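Local coordinates for protein-tyrosine-phosphatase (Shewanella sp., PDB 2Z72) that probably removes phosphate from protein tyrosines and is active in the cold, as a zinc-containing phosphatase of the calcineurin-like phosphoesterase family, at residues Trp256-Phe261 with Gly285-Glu290; Thr112-Asp117 with Tyr205-Ile210; Val73-Asp78 with His281-His286. All coordinates share one frame; numbering follows the deposited sequence. Where two conformers were deposited one is given.

Contact 1: Trp256-Phe261 with Gly285-Glu290; sequences WYRGYF and GHTSQE. With ZN (zinc ion), chain C.
Arg258 grips the backbone and side chain of the His286-Thr287 pair with a single nitrogen. Its NH2 lies 2.6 Å from His286 O, coming from above the carbonyl plane, and 3.0 Å from Thr287 OG1. The second bond is the straighter, with an N-H...O angle of 154°. These two bonds fix the rotation of the guanidinium, which lies flat on the imidazole of His286 with centres 3.5 Å apart and planes at 14°. An extended chain from CG to NE carries the group there, CG and CD running past Thr287 OG1. Water 1 accepts from His286 NE2 at 2.9 Å, and NE2 also makes a weak, strongly bent bond to Trp256 O. The other ring nitrogen, ND1, binds the chain C zinc ion at 2.1 Å, so both ring nitrogens have partners.

Packing flanks this polar group. The edge of His286 meets the Trp256 face in an offset edge-to-face pair, planes at 80°. Thr287 places CB over one face of Phe261, a CH-pi contact 3.8 Å from the ring centroid. The loop 256-261 thus covers the metal ligand His286 of the Gly-His motif (Gly285-His286) characteristic of calcineurin-like phosphoesterases, and His207, Asn149 and Asp114 complete the protein ligands of this zinc.

Contact 2: Thr112-Asp117 with Tyr205-Ile210; sequences TGDIFD and YMHGGI. With ZN (zinc ion), chain C; ZN (zinc ion), chain B.
Metal coordination joins Asp114 to His207. Asp114 OD1 bridges the two zinc ions, at 2.3 Å from the chain C ion and 2.2 Å from the chain B ion, while His207 NE2 binds the chain C ion at 2.0 Å. The 3.0 Å between Asp114 OD1 and His207 NE2 is therefore the spacing of two ligands of one metal and not a hydrogen bond. The carboxylate and imidazole planes stand 53° apart. The other carboxylate oxygen, OD2, accepts from His150 N, which steadies the group. Water 2 also spans the two ions, whereas water 3 binds the chain B ion.

One hydrogen bond orients the histidine from behind. His207 ND1 donates to Thr112 O over 2.7 Å, nearly straight at 159°, with the oxygen close to the ring plane and the donor in the carbonyl plane. Because CG of His207 is anti to its backbone N (chi1 -177°), the ring reaches across with ND1 on the carbonyl and NE2 on the metal. Thr112 is thus a second-shell residue that, together with the metal bond, helps to fix the ring's rotation. The same carbonyl also receives a CA-H...O contact from His207.

Van der Waals contacts are few and lie behind the metal site. Thr112 CG2 approaches Tyr205 CB at 4.2 Å and lies at the edge of the Tyr205 ring, near its plane, and Thr112 CB touches Met206 O at 3.9 Å. Gly113 brings bare backbone up to the imidazole.

The metal-ligand loop follows strand 108-111 and leads to helix 122-138, onto which Ile115 and Phe116 pack. Its partner leaves strand 203-206, which is flanked by strands 197-200 and 281-284.

Contact 3: Val73-Asp78 with His281-His286; sequences VVALSD and HIVVGH. With ZN (zinc ion), chain C; ZN (zinc ion), chain B.
Asp78 meets the backbone of Gly285-His286 at the close end of this contact. His286 N donates to Asp78 OD2 at 2.8 Å in an almost linear bond of 171°. Ser77 OG donates to that same OD2 at 2.6 Å from the opposite face of the carboxylate, each donor lying out of its plane. Two bonds thus pin OD2 and leave OD1 to bind the chain B zinc ion at 2.0 Å. A chi1 of -161° swings the serine OG alongside its carbonyl carbon and into this position, where Thr112 OG1 is a further hydrogen-bond partner. Asp78 OD2 comes within 3.4 Å of Gly285 CA and Ser77 OG within 3.6 Å of the same atom; a CB on Gly285 would point toward both oxygens and fall too close to each.

Further back the segments draw apart: CA atoms are 5.5 Å apart at Ser77-Gly285 but 8.0 Å at Ala75-Val283. There a light apolar touch remains, Ala75 CB to Val283 CG1, and this loose end is buried too.

The strands run in nearly the same direction but belong to different sheets, packed face to face as in the calcineurin-like fold. Strand 72-76 lies between 108-111 and 315-319, and strand 281-284 between 203-206 and 300-302.

Overall arrangement
The three contacts converge on one dizinc site, its ions 3.2 Å apart from ZN of chain B to ZN of chain C. Contacts 2 and 3 bring loops from the two sheets to both ions, their centres about 8 Å apart, and Asp114 OD1 lies 2.9 Å from Asp78 OD1, as adjacent ligands of the chain B ion. Contact 1 reaches the chain C ion alone and shares Gly285 and His286 with contact 3. Tyr260 OH, 2.7 Å from Ile210 O, ties it to contact 2 by a probable hydrogen bond. In sequence, contact 2 is nested within the loop closed by contact 3. Water 2, common to all three, bridges the ions, consistent with the nucleophilic solvent of related phosphoesterases.

Contact 1: Trp256-Phe261 with Gly285-Glu290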
loop_
_atom_site.group_PDB
_atom_site.type_symbol
_atom_site.label_atom_id
_atom_site.label_comp_id
_atom_site.label_asym_id
_atom_site.label_seq_id
_atom_site.Cartn_x
_atom_site.Cartn_y
_atom_site.Cartn_z
ATOM N N TRP A 256 -2.617 -0.573 12.953
ATOM C CA TRP A 256 -2.580 0.645 13.774
ATOM C C TRP A 256 -1.487 0.651 14.808
ATOM O O TRP A 256 -1.148 1.713 15.330
ATOM C CB TRP A 256 -3.915 0.850 14.480
ATOM C CG TRP A 256 -5.039 1.312 13.645
ATOM C CD1 TRP A 256 -5.916 0.544 12.911
ATOM C CD2 TRP A 256 -5.435 2.652 13.423
ATOM N NE1 TRP A 256 -6.833 1.312 12.278
ATOM C CE2 TRP A 256 -6.568 2.635 12.566
ATOM C CE3 TRP A 256 -5.003 3.893 13.863
ATOM C CZ2 TRP A 256 -7.227 3.789 12.152
ATOM C CZ3 TRP A 256 -5.641 5.028 13.453
ATOM C CH2 TRP A 256 -6.750 4.986 12.598
ATOM N N TYR A 257 -0.940 -0.507 15.199
ATOM C CA TYR A 257 -0.036 -0.569 16.327
ATOM C C TYR A 257 1.192 0.274 16.124
ATOM O O TYR A 257 1.843 0.168 15.093
ATOM C CB TYR A 257 0.395 -2.019 16.492
ATOM C CG TYR A 257 1.286 -2.304 17.692
ATOM C CD1 TYR A 257 0.868 -2.003 19.002
ATOM C CD2 TYR A 257 2.523 -2.915 17.501
ATOM C CE1 TYR A 257 1.694 -2.306 20.081
ATOM C CE2 TYR A 257 3.318 -3.201 18.602
ATOM C CZ TYR A 257 2.916 -2.883 19.874
ATOM O OH TYR A 257 3.738 -3.207 20.929
ATOM N N ARG A 258 1.500 1.086 17.138
ATOM C CA ARG A 258 2.655 1.935 17.107
ATOM C C ARG A 258 3.678 1.633 18.198
ATOM O O ARG A 258 4.564 2.429 18.474
ATOM C CB ARG A 258 2.321 3.449 17.210
ATOM C CG ARG A 258 1.529 3.876 16.010
ATOM C CD ARG A 258 1.518 5.382 15.975
ATOM N NE ARG A 258 0.511 5.914 15.134
ATOM C CZ ARG A 258 0.434 6.369 13.948
ATOM N NH1 ARG A 258 -0.592 6.892 13.236
ATOM N NH2 ARG A 258 1.571 6.344 13.248
ATOM N N GLY A 259 3.546 0.465 18.813
ATOM C CA GLY A 259 4.363 0.109 19.957
ATOM C C GLY A 259 5.838 0.115 19.626
ATOM O O GLY A 259 6.676 0.369 20.521
ATOM N N TYR A 260 6.262 -0.228 18.394
ATOM C CA TYR A 260 7.710 -0.280 18.092
ATOM C C TYR A 260 8.358 1.109 18.224
ATOM O O TYR A 260 9.566 1.192 18.375
ATOM C CB TYR A 260 8.003 -0.840 16.705
ATOM C CG TYR A 260 7.479 -2.224 16.463
ATOM C CD1 TYR A 260 7.201 -3.101 17.522
ATOM C CD2 TYR A 260 7.276 -2.695 15.195
ATOM C CE1 TYR A 260 6.724 -4.389 17.267
ATOM C CE2 TYR A 260 6.814 -3.972 14.950
ATOM C CZ TYR A 260 6.526 -4.822 15.975
ATOM O OH TYR A 260 6.049 -6.075 15.691
ATOM N N PHE A 261 7.544 2.159 18.197
ATOM C CA PHE A 261 7.986 3.542 18.281
ATOM C C PHE A 261 7.801 4.165 19.630
ATOM O O PHE A 261 8.071 5.359 19.828
ATOM C CB PHE A 261 7.268 4.358 17.184
ATOM C CG PHE A 261 7.575 3.826 15.814
ATOM C CD1 PHE A 261 6.712 2.907 15.215
ATOM C CD2 PHE A 261 8.712 4.209 15.156
ATOM C CE1 PHE A 261 7.060 2.392 13.986
ATOM C CE2 PHE A 261 9.005 3.719 13.930
ATOM C CZ PHE A 261 8.181 2.791 13.328
ATOM N N GLY A 285 5.427 0.644 8.256
ATOM C CA GLY A 285 5.154 2.044 7.905
ATOM C C GLY A 285 4.455 2.736 9.051
ATOM O O GLY A 285 4.890 2.575 10.228
ATOM N N HIS A 286 3.395 3.490 8.755
ATOM C CA HIS A 286 2.379 4.044 9.609
ATOM C C HIS A 286 2.810 5.187 10.505
ATOM O O HIS A 286 2.047 6.144 10.650
ATOM C CB HIS A 286 1.708 2.941 10.460
ATOM C CG HIS A 286 0.545 3.333 11.295
ATOM N ND1 HIS A 286 -0.623 3.882 10.869
ATOM C CD2 HIS A 286 0.374 3.168 12.641
ATOM C CE1 HIS A 286 -1.391 4.050 11.920
ATOM N NE2 HIS A 286 -0.837 3.626 13.040
ATOM N N THR A 287 3.925 5.062 11.169
ATOM C CA THR A 287 4.490 6.033 12.082
ATOM C C THR A 287 5.629 6.769 11.373
ATOM O O THR A 287 6.697 6.209 11.157
ATOM C CB THR A 287 4.938 5.355 13.390
ATOM O OG1 THR A 287 3.878 4.577 13.928
ATOM C CG2 THR A 287 5.315 6.446 14.414
ATOM N N SER A 288 5.337 8.044 11.004
ATOM C CA SER A 288 6.177 8.723 10.038
ATOM C C SER A 288 7.519 9.143 10.647
ATOM O O SER A 288 7.568 9.731 11.723
ATOM C CB SER A 288 5.482 9.952 9.491
ATOM O OG SER A 288 4.170 9.604 9.032
ATOM N N GLN A 289 8.550 8.884 9.895
ATOM C CA GLN A 289 9.938 9.248 10.214
ATOM C C GLN A 289 10.529 10.218 9.194
ATOM O O GLN A 289 9.987 10.404 8.099
ATOM C CB GLN A 289 10.812 7.977 10.231
ATOM C CG GLN A 289 10.283 6.900 11.133
ATOM C CD GLN A 289 10.051 7.335 12.550
ATOM O OE1 GLN A 289 8.983 7.075 13.164
ATOM N NE2 GLN A 289 11.038 7.978 13.069
ATOM N N GLU A 290 11.636 10.844 9.533
ATOM C CA GLU A 290 12.276 11.801 8.631
ATOM C C GLU A 290 13.006 11.123 7.491
ATOM O O GLU A 290 13.398 11.781 6.532
ATOM C CB GLU A 290 13.264 12.672 9.426
ATOM C CG GLU A 290 12.569 13.494 10.503
ATOM C CD GLU A 290 13.519 14.398 11.274
ATOM O OE1 GLU A 290 13.145 14.932 12.344
ATOM O OE2 GLU A 290 14.664 14.645 10.853
HETATM ZN ZN ZN C . -1.112 4.358 8.847
HETATM O O HOH W 1 -1.637 4.736 15.558
HETATM O O HOH W 2 -0.404 6.187 8.829
#

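Contact 2: Thr112-Asp117 with Tyr205-Ile210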
loop_
_atom_site.group_PDB
_atom_site.type_symbol
_atom_site.label_atom_id
_atom_site.label_comp_id
_atom_site.label_asym_id
_atom_site.label_seq_id
_atom_site.Cartn_x
_atom_site.Cartn_y
_atom_site.Cartn_z
ATOM N N THR A 112 3.857 -1.000 2.038
ATOM C CA THR A 112 3.177 -1.419 3.271
ATOM C C THR A 112 2.025 -0.507 3.668
ATOM O O THR A 112 1.909 -0.147 4.853
ATOM C CB THR A 112 4.174 -1.568 4.430
ATOM O OG1 THR A 112 4.878 -0.373 4.638
ATOM C CG2 THR A 112 5.245 -2.639 4.106
ATOM N N GLY A 113 1.152 -0.168 2.710
ATOM C CA GLY A 113 -0.098 0.520 3.028
ATOM C C GLY A 113 -0.079 2.035 2.911
ATOM O O GLY A 113 0.932 2.686 2.678
ATOM N N ASP A 114 -1.280 2.571 3.046
ATOM C CA ASP A 114 -1.551 4.020 3.155
ATOM C C ASP A 114 -1.211 4.799 1.922
ATOM O O ASP A 114 -0.576 5.852 1.924
ATOM C CB ASP A 114 -0.915 4.625 4.412
ATOM C CG ASP A 114 -1.738 4.436 5.661
ATOM O OD1 ASP A 114 -1.331 5.130 6.707
ATOM O OD2 ASP A 114 -2.695 3.657 5.671
ATOM N N ILE A 115 -1.766 4.308 0.780
ATOM C CA ILE A 115 -1.916 5.111 -0.421
ATOM C C ILE A 115 -2.935 6.215 -0.220
ATOM O O ILE A 115 -2.742 7.362 -0.608
ATOM C CB ILE A 115 -2.324 4.250 -1.626
ATOM C CG1 ILE A 115 -1.164 3.359 -2.066
ATOM C CG2 ILE A 115 -2.843 5.133 -2.755
ATOM C CD1 ILE A 115 -1.493 2.351 -3.133
ATOM N N PHE A 116 -4.078 5.860 0.374
ATOM C CA PHE A 116 -5.172 6.821 0.558
ATOM C C PHE A 116 -4.839 7.904 1.596
ATOM O O PHE A 116 -4.045 7.712 2.504
ATOM C CB PHE A 116 -6.416 6.122 1.024
ATOM C CG PHE A 116 -7.124 5.311 -0.031
ATOM C CD1 PHE A 116 -6.890 3.953 -0.194
ATOM C CD2 PHE A 116 -8.038 5.926 -0.859
ATOM C CE1 PHE A 116 -7.563 3.252 -1.155
ATOM C CE2 PHE A 116 -8.693 5.216 -1.810
ATOM C CZ PHE A 116 -8.486 3.885 -1.960
ATOM N N ASP A 117 -5.541 9.013 1.402
ATOM C CA ASP A 117 -5.799 10.104 2.341
ATOM C C ASP A 117 -4.643 11.085 2.431
ATOM O O ASP A 117 -3.501 10.820 2.065
ATOM C CB ASP A 117 -6.187 9.532 3.713
ATOM C CG ASP A 117 -7.550 8.886 3.745
ATOM O OD1 ASP A 117 -7.856 8.230 4.788
ATOM O OD2 ASP A 117 -8.321 9.056 2.769
ATOM N N TYR A 205 6.525 -8.009 7.053
ATOM C CA TYR A 205 6.105 -6.688 6.557
ATOM C C TYR A 205 4.632 -6.493 6.916
ATOM O O TYR A 205 3.780 -7.322 6.610
ATOM C CB TYR A 205 6.208 -6.630 5.051
ATOM C CG TYR A 205 7.577 -6.800 4.478
ATOM C CD1 TYR A 205 8.116 -8.059 4.285
ATOM C CD2 TYR A 205 8.340 -5.698 4.115
ATOM C CE1 TYR A 205 9.380 -8.247 3.757
ATOM C CE2 TYR A 205 9.609 -5.878 3.607
ATOM C CZ TYR A 205 10.147 -7.159 3.400
ATOM O OH TYR A 205 11.418 -7.269 2.910
ATOM N N MET A 206 4.306 -5.322 7.468
ATOM C CA MET A 206 2.935 -4.894 7.664
ATOM C C MET A 206 2.944 -3.390 7.947
ATOM O O MET A 206 3.964 -2.765 8.149
ATOM C CB MET A 206 2.278 -5.700 8.774
ATOM C CG MET A 206 2.567 -5.383 10.230
ATOM S SD MET A 206 4.281 -5.574 10.761
ATOM C CE MET A 206 4.542 -7.289 10.267
ATOM N N HIS A 207 1.726 -2.828 7.971
ATOM C CA HIS A 207 1.652 -1.379 8.054
ATOM C C HIS A 207 2.080 -0.809 9.402
ATOM O O HIS A 207 2.911 0.112 9.443
ATOM C CB HIS A 207 0.222 -0.960 7.710
ATOM C CG HIS A 207 0.080 0.528 7.698
ATOM N ND1 HIS A 207 0.738 1.292 6.755
ATOM C CD2 HIS A 207 -0.589 1.389 8.480
ATOM C CE1 HIS A 207 0.489 2.554 6.994
ATOM N NE2 HIS A 207 -0.345 2.689 8.045
ATOM N N GLY A 208 1.516 -1.299 10.490
ATOM C CA GLY A 208 1.717 -0.750 11.826
ATOM C C GLY A 208 2.745 -1.494 12.633
ATOM O O GLY A 208 3.803 -0.973 13.018
ATOM N N GLY A 209 2.454 -2.771 12.904
ATOM C CA GLY A 209 3.367 -3.635 13.665
ATOM C C GLY A 209 2.565 -4.703 14.347
ATOM O O GLY A 209 1.377 -4.675 14.444
ATOM N N ILE A 210 3.308 -5.726 14.875
ATOM C CA ILE A 210 2.705 -6.857 15.545
ATOM C C ILE A 210 2.982 -6.716 17.046
ATOM O O ILE A 210 4.127 -6.682 17.474
ATOM C CB ILE A 210 3.237 -8.184 14.977
ATOM C CG1 ILE A 210 3.201 -8.247 13.456
ATOM C CG2 ILE A 210 2.495 -9.362 15.646
ATOM C CD1 ILE A 210 1.806 -8.247 12.869
HETATM ZN ZN ZN C . -1.112 4.358 8.847
HETATM ZN ZN ZN B . 0.116 6.719 6.998
HETATM O O HOH W 3 1.591 8.113 7.603
HETATM O O HOH W 2 -0.404 6.187 8.829
#

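Contact 3: Val73-Asp78 with His281-His286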
loop_
_atom_site.group_PDB
_atom_site.type_symbol
_atom_site.label_atom_id
_atom_site.label_comp_id
_atom_site.label_asym_id
_atom_site.label_seq_id
_atom_site.Cartn_x
_atom_site.Cartn_y
_atom_site.Cartn_z
ATOM N N VAL A 73 14.446 -7.113 -2.796
ATOM C CA VAL A 73 13.169 -6.537 -2.326
ATOM C C VAL A 73 13.399 -5.036 -2.125
ATOM O O VAL A 73 14.443 -4.637 -1.601
ATOM C CB VAL A 73 12.729 -7.183 -0.996
ATOM C CG1 VAL A 73 11.367 -6.616 -0.527
ATOM C CG2 VAL A 73 12.595 -8.691 -1.108
ATOM N N VAL A 74 12.410 -4.233 -2.477
ATOM C CA VAL A 74 12.349 -2.833 -2.090
ATOM C C VAL A 74 11.067 -2.595 -1.321
ATOM O O VAL A 74 9.994 -3.131 -1.633
ATOM C CB VAL A 74 12.469 -2.047 -3.411
ATOM C CG1 VAL A 74 11.271 -2.242 -4.344
ATOM C CG2 VAL A 74 12.604 -0.579 -3.106
ATOM N N ALA A 75 11.143 -1.769 -0.271
ATOM C CA ALA A 75 9.983 -1.478 0.550
ATOM C C ALA A 75 9.845 0.016 0.770
ATOM O O ALA A 75 10.845 0.741 0.903
ATOM C CB ALA A 75 10.095 -2.191 1.894
ATOM N N LEU A 76 8.613 0.454 0.841
ATOM C CA LEU A 76 8.251 1.858 1.048
ATOM C C LEU A 76 6.807 1.901 1.481
ATOM O O LEU A 76 6.096 0.906 1.451
ATOM C CB LEU A 76 8.535 2.752 -0.168
ATOM C CG LEU A 76 7.639 2.477 -1.409
ATOM C CD1 LEU A 76 7.873 3.573 -2.444
ATOM C CD2 LEU A 76 7.911 1.150 -2.079
ATOM N N SER A 77 6.312 3.068 1.909
ATOM C CA SER A 77 5.002 3.104 2.555
ATOM C C SER A 77 4.476 4.514 2.677
ATOM O O SER A 77 5.185 5.492 2.533
ATOM C CB SER A 77 5.188 2.587 3.981
ATOM O OG SER A 77 3.960 2.181 4.556
ATOM N N ASP A 78 3.186 4.612 2.960
ATOM C CA ASP A 78 2.530 5.848 3.397
ATOM C C ASP A 78 2.703 6.972 2.382
ATOM O O ASP A 78 3.007 8.119 2.689
ATOM C CB ASP A 78 3.038 6.265 4.785
ATOM C CG ASP A 78 2.604 5.271 5.856
ATOM O OD1 ASP A 78 1.542 5.433 6.486
ATOM O OD2 ASP A 78 3.336 4.254 6.025
ATOM N N HIS A 281 13.929 -9.412 10.975
ATOM C CA HIS A 281 13.589 -8.040 10.858
ATOM C C HIS A 281 12.074 -7.931 10.641
ATOM O O HIS A 281 11.485 -8.817 10.035
ATOM C CB HIS A 281 14.241 -7.294 9.694
ATOM C CG HIS A 281 15.702 -7.506 9.583
ATOM N ND1 HIS A 281 16.659 -6.822 10.268
ATOM C CD2 HIS A 281 16.381 -8.472 8.888
ATOM C CE1 HIS A 281 17.845 -7.304 9.970
ATOM N NE2 HIS A 281 17.730 -8.330 9.116
ATOM N N ILE A 282 11.543 -6.792 11.069
ATOM C CA ILE A 282 10.165 -6.400 10.792
ATOM C C ILE A 282 10.180 -5.006 10.166
ATOM O O ILE A 282 10.864 -4.119 10.706
ATOM C CB ILE A 282 9.260 -6.429 12.037
ATOM C CG1 ILE A 282 9.294 -7.822 12.677
ATOM C CG2 ILE A 282 7.814 -6.057 11.720
ATOM C CD1 ILE A 282 8.623 -7.895 14.046
ATOM N N VAL A 283 9.534 -4.865 9.038
ATOM C CA VAL A 283 9.482 -3.626 8.270
ATOM C C VAL A 283 8.066 -3.069 8.384
ATOM O O VAL A 283 7.094 -3.788 8.050
ATOM C CB VAL A 283 9.848 -3.933 6.833
ATOM C CG1 VAL A 283 9.592 -2.687 5.923
ATOM C CG2 VAL A 283 11.293 -4.303 6.720
ATOM N N VAL A 284 7.966 -1.829 8.847
ATOM C CA VAL A 284 6.669 -1.219 9.087
ATOM C C VAL A 284 6.627 0.225 8.556
ATOM O O VAL A 284 7.673 0.896 8.446
ATOM C CB VAL A 284 6.317 -1.170 10.583
ATOM C CG1 VAL A 284 6.304 -2.574 11.144
ATOM C CG2 VAL A 284 7.301 -0.308 11.385
ATOM N N GLY A 285 5.427 0.644 8.256
ATOM C CA GLY A 285 5.154 2.044 7.905
ATOM C C GLY A 285 4.455 2.736 9.051
ATOM O O GLY A 285 4.890 2.575 10.228
ATOM N N HIS A 286 3.395 3.490 8.755
ATOM C CA HIS A 286 2.379 4.044 9.609
ATOM C C HIS A 286 2.810 5.187 10.505
ATOM O O HIS A 286 2.047 6.144 10.650
ATOM C CB HIS A 286 1.708 2.941 10.460
ATOM C CG HIS A 286 0.545 3.333 11.295
ATOM N ND1 HIS A 286 -0.623 3.882 10.869
ATOM C CD2 HIS A 286 0.374 3.168 12.641
ATOM C CE1 HIS A 286 -1.391 4.050 11.920
ATOM N NE2 HIS A 286 -0.837 3.626 13.040
HETATM ZN ZN ZN C . -1.112 4.358 8.847
HETATM ZN ZN ZN B . 0.116 6.719 6.998
HETATM O O HOH W 2 -0.404 6.187 8.829
HETATM O O HOH W 3 1.591 8.113 7.603
#